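Local coordinates for protein transcriptional regulator ComR (Streptococcus vestibularis F0396, PDB 6HU8) that regulates competence as a pheromone-responsive member of the RNPP family, and probably binds DNA through its helix-turn-helix domain, at residues L59-S62 against M63-L67; P89-D93 against K94-K98; K224-L227 against T228-K232. One frame throughout, in Å; residues are numbered along the deposited sequence.

Contact 1 (L59-S62 against M63-L67)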
# COMPACT_ATOMS: atom_id res chain seq x y z
N LEU A 59 -10.79 -27.11 -7.13
CA LEU A 59 -11.91 -27.85 -7.73
C LEU A 59 -11.50 -28.81 -8.85
O LEU A 59 -12.34 -29.49 -9.41
CB LEU A 59 -12.97 -26.89 -8.26
CG LEU A 59 -13.67 -26.03 -7.21
CD1 LEU A 59 -14.58 -25.00 -7.88
CD2 LEU A 59 -14.42 -26.88 -6.14
N GLY A 60 -10.20 -28.85 -9.16
CA GLY A 60 -9.69 -29.76 -10.17
C GLY A 60 -10.14 -29.38 -11.58
O GLY A 60 -10.27 -30.24 -12.44
N LYS A 61 -10.39 -28.09 -11.78
CA LYS A 61 -10.86 -27.56 -13.06
C LYS A 61 -9.82 -26.65 -13.70
O LYS A 61 -8.86 -26.22 -13.04
CB LYS A 61 -12.16 -26.79 -12.86
CG LYS A 61 -13.28 -27.63 -12.30
CD LYS A 61 -13.70 -28.68 -13.32
CE LYS A 61 -14.98 -29.38 -12.93
NZ LYS A 61 -15.35 -30.34 -13.99
N SER A 62 -9.99 -26.33 -14.98
CA SER A 62 -9.18 -25.25 -15.53
C SER A 62 -9.99 -23.97 -15.40
O SER A 62 -11.22 -24.02 -15.29
CB SER A 62 -8.79 -25.50 -16.99
OG SER A 62 -9.77 -24.97 -17.87
N MET A 63 -9.33 -22.83 -15.42
CA MET A 63 -10.02 -21.57 -15.18
C MET A 63 -11.03 -21.29 -16.27
O MET A 63 -12.09 -20.77 -16.00
CB MET A 63 -9.04 -20.42 -15.07
CG MET A 63 -8.48 -20.27 -13.66
SD MET A 63 -7.31 -18.91 -13.58
CE MET A 63 -5.79 -19.70 -14.14
N ALA A 64 -10.67 -21.63 -17.51
CA ALA A 64 -11.60 -21.56 -18.62
C ALA A 64 -12.92 -22.30 -18.31
O ALA A 64 -14.00 -21.83 -18.68
CB ALA A 64 -10.95 -22.11 -19.87
N ASP A 65 -12.83 -23.44 -17.62
CA ASP A 65 -14.03 -24.21 -17.24
C ASP A 65 -14.98 -23.36 -16.40
O ASP A 65 -16.18 -23.33 -16.64
CB ASP A 65 -13.68 -25.47 -16.43
CG ASP A 65 -12.86 -26.48 -17.22
OD1 ASP A 65 -12.73 -26.31 -18.45
OD2 ASP A 65 -12.35 -27.45 -16.59
N LEU A 66 -14.43 -22.70 -15.39
CA LEU A 66 -15.25 -21.96 -14.44
C LEU A 66 -15.83 -20.71 -15.08
O LEU A 66 -16.83 -20.16 -14.62
CB LEU A 66 -14.42 -21.56 -13.21
CG LEU A 66 -14.06 -22.69 -12.25
CD1 LEU A 66 -13.25 -22.12 -11.11
CD2 LEU A 66 -15.31 -23.41 -11.74
N LEU A 67 -15.17 -20.23 -16.13
CA LEU A 67 -15.61 -18.99 -16.75
C LEU A 67 -16.69 -19.20 -17.81
O LEU A 67 -17.48 -18.30 -18.07
CB LEU A 67 -14.43 -18.24 -17.36
CG LEU A 67 -13.36 -17.72 -16.42
CD1 LEU A 67 -12.17 -17.19 -17.24
CD2 LEU A 67 -13.96 -16.64 -15.53

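Contact 2 (P89-D93 against K94-K98)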
# COMPACT_ATOMS: atom_id res chain seq x y z
N PRO A 89 3.23 12.08 -7.42
CA PRO A 89 3.46 12.55 -6.04
C PRO A 89 2.65 13.79 -5.71
O PRO A 89 2.26 14.53 -6.62
CB PRO A 89 4.96 12.86 -6.03
CG PRO A 89 5.22 13.36 -7.43
CD PRO A 89 4.26 12.59 -8.34
N THR A 90 2.37 14.03 -4.43
CA THR A 90 1.62 15.21 -4.04
C THR A 90 2.44 16.13 -3.15
O THR A 90 2.22 17.34 -3.13
CB THR A 90 0.32 14.85 -3.31
OG1 THR A 90 0.62 13.96 -2.23
CG2 THR A 90 -0.67 14.19 -4.26
N TYR A 91 3.36 15.53 -2.38
CA TYR A 91 4.20 16.26 -1.42
C TYR A 91 3.39 16.95 -0.33
O TYR A 91 3.92 17.77 0.42
CB TYR A 91 5.07 17.31 -2.13
CG TYR A 91 5.88 16.77 -3.28
CD1 TYR A 91 7.02 16.00 -3.05
CD2 TYR A 91 5.51 17.03 -4.60
CE1 TYR A 91 7.76 15.50 -4.11
CE2 TYR A 91 6.24 16.53 -5.66
CZ TYR A 91 7.37 15.77 -5.41
OH TYR A 91 8.09 15.27 -6.47
N GLY A 92 2.10 16.61 -0.24
CA GLY A 92 1.22 17.27 0.70
C GLY A 92 0.55 18.50 0.10
O GLY A 92 -0.35 19.09 0.70
N ASP A 93 1.01 18.90 -1.09
CA ASP A 93 0.39 20.02 -1.78
C ASP A 93 -1.06 19.70 -2.12
O ASP A 93 -1.35 18.73 -2.81
CB ASP A 93 1.16 20.37 -3.05
CG ASP A 93 0.50 21.48 -3.83
OD1 ASP A 93 -0.55 21.22 -4.47
OD2 ASP A 93 1.03 22.61 -3.81
N LYS A 94 -1.96 20.55 -1.66
CA LYS A 94 -3.38 20.24 -1.73
C LYS A 94 -3.99 20.40 -3.13
O LYS A 94 -5.07 19.87 -3.40
CB LYS A 94 -4.13 21.09 -0.70
CG LYS A 94 -3.76 20.69 0.73
CD LYS A 94 -4.10 21.76 1.76
CE LYS A 94 -3.61 21.32 3.14
NZ LYS A 94 -4.42 21.87 4.26
N GLU A 95 -3.29 21.08 -4.04
CA GLU A 95 -3.76 21.13 -5.42
C GLU A 95 -3.38 19.84 -6.17
O GLU A 95 -4.10 19.39 -7.07
CB GLU A 95 -3.20 22.36 -6.15
CG GLU A 95 -3.30 22.27 -7.67
CD GLU A 95 -3.76 23.56 -8.31
OE1 GLU A 95 -3.60 24.63 -7.68
OE2 GLU A 95 -4.29 23.51 -9.44
N ARG A 96 -2.25 19.26 -5.79
CA ARG A 96 -1.82 17.97 -6.33
C ARG A 96 -2.69 16.85 -5.75
O ARG A 96 -3.08 15.93 -6.46
CB ARG A 96 -0.34 17.71 -6.01
CG ARG A 96 0.63 18.65 -6.71
CD ARG A 96 2.08 18.29 -6.39
NE ARG A 96 2.54 17.12 -7.14
CZ ARG A 96 3.44 17.16 -8.12
NH1 ARG A 96 3.99 18.32 -8.48
NH2 ARG A 96 3.80 16.04 -8.75
N VAL A 97 -2.99 16.95 -4.46
CA VAL A 97 -3.86 15.99 -3.80
C VAL A 97 -5.20 15.92 -4.52
O VAL A 97 -5.71 14.83 -4.77
CB VAL A 97 -4.06 16.35 -2.32
CG1 VAL A 97 -5.18 15.51 -1.71
CG2 VAL A 97 -2.77 16.16 -1.55
N LYS A 98 -5.75 17.07 -4.88
CA LYS A 98 -7.00 17.11 -5.63
C LYS A 98 -6.84 16.45 -7.00
O LYS A 98 -7.72 15.72 -7.45
CB LYS A 98 -7.49 18.54 -5.81
CG LYS A 98 -8.69 18.66 -6.73
CD LYS A 98 -8.50 19.78 -7.74
CE LYS A 98 -9.62 19.82 -8.77
NZ LYS A 98 -9.25 19.10 -10.02

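Contact 3 (K224-L227 against T228-K232)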
# COMPACT_ATOMS: atom_id res chain seq x y z
N LYS A 224 14.69 0.52 17.20
CA LYS A 224 15.55 -0.52 16.65
C LYS A 224 15.46 -0.51 15.12
O LYS A 224 14.38 -0.39 14.56
CB LYS A 224 15.19 -1.90 17.20
CG LYS A 224 13.78 -2.39 16.84
CD LYS A 224 13.73 -3.91 16.73
CE LYS A 224 12.30 -4.44 16.80
NZ LYS A 224 11.71 -4.23 18.16
N ASP A 225 16.62 -0.62 14.47
CA ASP A 225 16.74 -0.62 13.01
C ASP A 225 16.32 0.69 12.32
O ASP A 225 16.09 0.70 11.10
CB ASP A 225 15.92 -1.77 12.40
CG ASP A 225 16.46 -3.14 12.78
OD1 ASP A 225 17.41 -3.61 12.12
OD2 ASP A 225 15.93 -3.73 13.75
N PHE A 226 16.21 1.79 13.08
CA PHE A 226 15.73 3.04 12.48
C PHE A 226 16.63 3.49 11.32
O PHE A 226 16.13 3.89 10.27
CB PHE A 226 15.63 4.18 13.51
CG PHE A 226 15.01 5.45 12.95
CD1 PHE A 226 15.80 6.41 12.33
CD2 PHE A 226 13.65 5.67 13.05
CE1 PHE A 226 15.23 7.56 11.80
CE2 PHE A 226 13.07 6.82 12.53
CZ PHE A 226 13.87 7.77 11.90
N LEU A 227 17.95 3.40 11.50
CA LEU A 227 18.86 3.84 10.45
C LEU A 227 18.86 2.84 9.29
O LEU A 227 19.22 3.18 8.17
CB LEU A 227 20.28 4.02 10.99
CG LEU A 227 20.45 5.12 12.04
CD1 LEU A 227 21.89 5.17 12.54
CD2 LEU A 227 20.02 6.46 11.47
N THR A 228 18.43 1.62 9.55
CA THR A 228 18.27 0.65 8.48
C THR A 228 17.09 1.07 7.59
O THR A 228 17.13 0.92 6.36
CB THR A 228 18.07 -0.78 9.02
OG1 THR A 228 19.26 -1.17 9.71
CG2 THR A 228 17.85 -1.75 7.88
N VAL A 229 16.06 1.63 8.21
CA VAL A 229 14.95 2.19 7.44
C VAL A 229 15.42 3.40 6.64
O VAL A 229 15.06 3.55 5.47
CB VAL A 229 13.77 2.59 8.33
CG1 VAL A 229 12.67 3.22 7.50
CG2 VAL A 229 13.24 1.38 9.09
N ILE A 230 16.22 4.27 7.25
CA ILE A 230 16.76 5.43 6.51
C ILE A 230 17.55 4.95 5.30
O ILE A 230 17.43 5.50 4.20
CB ILE A 230 17.66 6.32 7.40
CG1 ILE A 230 16.86 6.90 8.58
CG2 ILE A 230 18.35 7.42 6.56
CD1 ILE A 230 15.71 7.82 8.14
N ASP A 231 18.36 3.92 5.52
CA ASP A 231 19.22 3.37 4.47
C ASP A 231 18.41 2.84 3.28
O ASP A 231 18.79 3.01 2.11
CB ASP A 231 20.10 2.27 5.06
CG ASP A 231 21.29 2.83 5.84
OD1 ASP A 231 21.71 3.96 5.55
OD2 ASP A 231 21.80 2.14 6.75
N LYS A 232 17.30 2.19 3.59
CA LYS A 232 16.46 1.63 2.54
C LYS A 232 15.81 2.76 1.75
O LYS A 232 15.76 2.72 0.52
CB LYS A 232 15.40 0.69 3.12
CG LYS A 232 14.71 -0.18 2.05
CD LYS A 232 15.54 -1.41 1.73
CE LYS A 232 14.81 -2.36 0.76
NZ LYS A 232 15.04 -3.77 1.15

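Contact 1 (L59-S62 against M63-L67)
The carbonyl O of S62 is approached by two backbone N-H groups of the following turn, D65 N at 2.9 Å and L66 N at 3.5 Å, both weak bonds. S62 is the N-cap of the short helix 63-67, and the side chain of D65 supplies the clearer capping evidence. The backbone N of S62 donates to D65 OD2 over 3.1 Å, with a nearly straight N-H...O angle of 166°. The donor does not come in along the carboxylate plane but from above it, 67° out. This is the bond from the N-cap backbone to the third helical residue that forms one half of a capping box. D65 reaches it because CG stands beside its own backbone N (chi1 -63°), which swings the carboxylate back over the start of the helix. The second oxygen, OD1, takes a weak bond from S62 OG at 3.3 Å, so both oxygens are held by the same residue and the rotation of the group is restrained.

K61 runs across this carboxylate at about a right angle. Its chain bends at chi2, bringing CD to 3.7 Å from D65 OD2, whereas NZ remains 4.9 Å from that oxygen. On the buried side, L59 CD1 meets L66 CD2 at 4.2 Å. M63 points away from the cap and packs on L49, S53 and A56 of helix 49-59. G60, with positive phi, ends that helix in a Schellman motif, and S62 caps the next one two residues later, consistent with the last two helices of a cro/C1-type domain. The helix N terminus, the two S62 donors and the K61 ammonium group nearby would probably all favour the ionised form of D65.

Contact 2 (P89-D93 against K94-K98)
R96 folds back over the loop that precedes its own helix, and its chain touches that loop at almost every atom. CB lies 3.7 Å from T90 CA and CG lies 3.6 Å from D93 OD1. CD passes T90 O at 3.4 Å before the chain bends at chi3 (77°), which turns the guanidinium edge toward P89 O. There NE donates to P89 O over 2.7 Å, and NH2 adds a weak bond to the same oxygen. P89 O lies in the guanidinium plane of R96, while NE stands above the carbonyl plane of P89. Beyond P89 the loop makes a type I' beta turn from T90 to D93, which places D93 as N-cap of helix 94-111. D93 OD1 accepts from R96 N at 2.9 Å through its anti lone pair, and weakly from E95 N. D93 O meanwhile takes V97 N at 2.9 Å. V97 CG2 rests 3.8 Å from T90 CB. At the tip of R96, the edge of the Y91 ring meets the guanidinium face: Y91 CE2 stands 3.8 Å from R96 CZ, over the centre of the group, with the two planes 73° apart. Y91 also touches S244 and Y245, while P89 CB lies over one face of the Y91 ring, offset toward its rim.

Contact 3 (K224-L227 against T228-K232)
F226 and I230, one turn apart, set their side chains obliquely against each other in the first turns of helix 226-240, part of the all-helical ComR tetratricopeptide region. F226 CG is anti to the backbone N (chi1 -174°), which carries the ring forward until CE1 lies 3.7 Å from I230 CG1; I230 CD1 approaches the same ring carbon equally closely. L227 CD2 approaches the same I230 CG1, at 4.3 Å, from a direction roughly at right angles to that of the ring. I230 and L227 touch helix 246-261, I230 through V249 and E253, while F226 stacks on Y256 of that helix and also touches K217 and I218 of helix 200-219.

At the helix start, the exposed D225 and T228 lie side by side and point the same way, yet D225 OD1 stays 3.9 Å from T228 OG1. D225 is the N-cap, but its side chain makes no capping bond. The backbone bonds of the helix begin at D225 O, which accepts V229 N at 3.0 Å. One residue on, the carbonyl of F226 lies beside the isoleucine chain as well, with I230 CG1 3.5 Å from F226 O.

Following the chain from the N terminus, contact 1 comes first, closing the short connection between helices 49-59 and 63-67 in the helix-turn-helix region. The chain then enters the tetratricopeptide region, where contact 2 joins the loop after helix 76-87 to the first turn of helix 94-111. Contact 3 closes no loop between helices but lies within the first turns of helix 226-240, whose side chains there touch helices 200-219 and 246-261. All three are local and in series; none nests in or crosses another. Contact 1 sits across the chain's centre from the others, its centre 44 Å from that of contact 2. Contacts 2 and 3 share the tetratricopeptide region, yet their nearest atoms remain about 16 Å apart.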